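Local coordinates for protein aminopeptidase N (Francisella tularensis subsp. tularensis, PDB 5DLL) that is a zinc-dependent M1-family aminopeptidase that releases N-terminal amino acids, preferably alanine, and is probably involved in breaking down intracellular peptides, at residues 135-138 / 142-145. Sequence-based numbering, arbitrary orientation.
Sequences TGFR and YYLD
Asp145 turns its carboxylate into the bend at 135-138, and Arg138 holds it from backbone and side chain alike. The main-chain N of Arg138 donates to Asp145 OD2 at 3.0 Å. Arg138 NE donates to the same OD2 at 3.1 Å, close to straight at 163°; since it joins guanidinium to carboxylate, it is also a salt bridge. The two donors come from opposite faces of the carboxylate, both well out of its plane. With CG of Arg138 between its backbone N and carbonyl carbon (chi1 67°) and a bend at chi3, the guanidinium folds back beside Asp145. Arg138 NH2 then reaches the main-chain O of Asp145 at 3.2 Å, so the guanidinium grips the aspartate side-on through two nitrogens. The other carboxylate oxygen, Asp145 OD1, lies 2.6 Å from a water. That water accepts from Phe137 N at 3.0 Å and so lies between the two segments. Both segments belong to one loop of the M1 N-terminal domain, between strands 128-131 and 150-160. Beside this polar group lies an aromatic contact. The edge of Phe137 meets a face of Tyr143 in a T-shaped pair, planes 84° apart, with CE2 of Phe137 3.4 Å from CG of Tyr143. Tyr143 OH is satisfied by a hydrogen bond to Thr31 OG1 on strand 26-36. Phe199 adds a second edge-to-face partner for Phe137, and Cys196 packs on Phe137, Tyr143 and Asp145. The main-chain N of Asp145 donates to Asp65 OD2.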
loop_
_atom_site.group_PDB
_atom_site.type_symbol
_atom_site.label_atom_id
_atom_site.label_comp_id
_atom_site.label_asym_id
_atom_site.label_seq_id
_atom_site.Cartn_x
_atom_site.Cartn_y
_atom_site.Cartn_z
ATOM N N THR A 135 20.230 -3.620 -0.159
ATOM C CA THR A 135 21.675 -3.870 -0.280
ATOM C C THR A 135 22.046 -5.345 -0.067
ATOM O O THR A 135 23.094 -5.660 0.492
ATOM C CB THR A 135 22.465 -2.985 0.715
ATOM O OG1 THR A 135 21.998 -3.222 2.050
ATOM C CG2 THR A 135 22.304 -1.496 0.375
ATOM N N GLY A 136 21.198 -6.247 -0.542
ATOM C CA GLY A 136 21.428 -7.676 -0.389
ATOM C C GLY A 136 22.296 -8.303 -1.463
ATOM O O GLY A 136 22.660 -9.466 -1.348
ATOM N N PHE A 137 22.630 -7.562 -2.516
ATOM C CA PHE A 137 23.445 -8.136 -3.593
ATOM C C PHE A 137 24.901 -8.283 -3.185
ATOM O O PHE A 137 25.565 -9.232 -3.602
ATOM C CB PHE A 137 23.352 -7.318 -4.883
ATOM C CG PHE A 137 24.053 -7.962 -6.055
ATOM C CD1 PHE A 137 23.512 -9.080 -6.668
ATOM C CD2 PHE A 137 25.251 -7.454 -6.538
ATOM C CE1 PHE A 137 24.145 -9.680 -7.742
ATOM C CE2 PHE A 137 25.886 -8.049 -7.611
ATOM C CZ PHE A 137 25.335 -9.163 -8.215
ATOM N N ARG A 138 25.396 -7.349 -2.371
ATOM C CA ARG A 138 26.760 -7.434 -1.834
ATOM C C ARG A 138 27.030 -8.724 -1.049
ATOM O O ARG A 138 28.176 -9.143 -0.949
ATOM C CB ARG A 138 27.084 -6.213 -0.968
ATOM C CG ARG A 138 26.286 -6.108 0.324
ATOM C CD ARG A 138 26.597 -4.815 1.060
ATOM N NE ARG A 138 26.178 -3.638 0.300
ATOM C CZ ARG A 138 26.381 -2.376 0.678
ATOM N NH1 ARG A 138 27.003 -2.104 1.819
ATOM N NH2 ARG A 138 25.959 -1.375 -0.090
ATOM N N TYR A 142 31.127 -9.477 -4.877
ATOM C CA TYR A 142 31.631 -8.120 -4.660
ATOM C C TYR A 142 31.165 -7.204 -5.784
ATOM O O TYR A 142 31.424 -7.477 -6.956
ATOM C CB TYR A 142 33.162 -8.102 -4.580
ATOM C CG TYR A 142 33.735 -8.612 -3.269
ATOM C CD1 TYR A 142 33.826 -7.780 -2.159
ATOM C CD2 TYR A 142 34.201 -9.918 -3.147
ATOM C CE1 TYR A 142 34.355 -8.238 -0.960
ATOM C CE2 TYR A 142 34.732 -10.383 -1.952
ATOM C CZ TYR A 142 34.809 -9.540 -0.864
ATOM O OH TYR A 142 35.337 -9.994 0.325
ATOM N N TYR A 143 30.493 -6.119 -5.415
ATOM C CA TYR A 143 29.856 -5.223 -6.378
ATOM C C TYR A 143 29.850 -3.773 -5.873
ATOM O O TYR A 143 30.170 -3.512 -4.711
ATOM C CB TYR A 143 28.417 -5.691 -6.614
ATOM C CG TYR A 143 27.867 -5.326 -7.972
ATOM C CD1 TYR A 143 28.307 -5.985 -9.118
ATOM C CD2 TYR A 143 26.906 -4.326 -8.117
ATOM C CE1 TYR A 143 27.813 -5.656 -10.366
ATOM C CE2 TYR A 143 26.409 -3.991 -9.365
ATOM C CZ TYR A 143 26.865 -4.663 -10.484
ATOM O OH TYR A 143 26.386 -4.345 -11.731
ATOM N N LEU A 144 29.503 -2.836 -6.753
ATOM C CA LEU A 144 29.141 -1.478 -6.331
ATOM C C LEU A 144 27.640 -1.466 -6.032
ATOM O O LEU A 144 26.821 -1.076 -6.868
ATOM C CB LEU A 144 29.495 -0.446 -7.402
ATOM C CG LEU A 144 30.985 -0.133 -7.560
ATOM C CD1 LEU A 144 31.225 0.618 -8.862
ATOM C CD2 LEU A 144 31.524 0.657 -6.373
ATOM N N ASP A 145 27.295 -1.910 -4.825
ATOM C CA ASP A 145 25.914 -2.178 -4.453
ATOM C C ASP A 145 25.168 -0.879 -4.121
ATOM O O ASP A 145 24.807 -0.606 -2.968
ATOM C CB ASP A 145 25.888 -3.173 -3.289
ATOM C CG ASP A 145 24.496 -3.665 -2.961
ATOM O OD1 ASP A 145 23.515 -3.199 -3.582
ATOM O OD2 ASP A 145 24.386 -4.522 -2.066
HETATM O O HOH W 1 21.590 -5.009 -3.781
#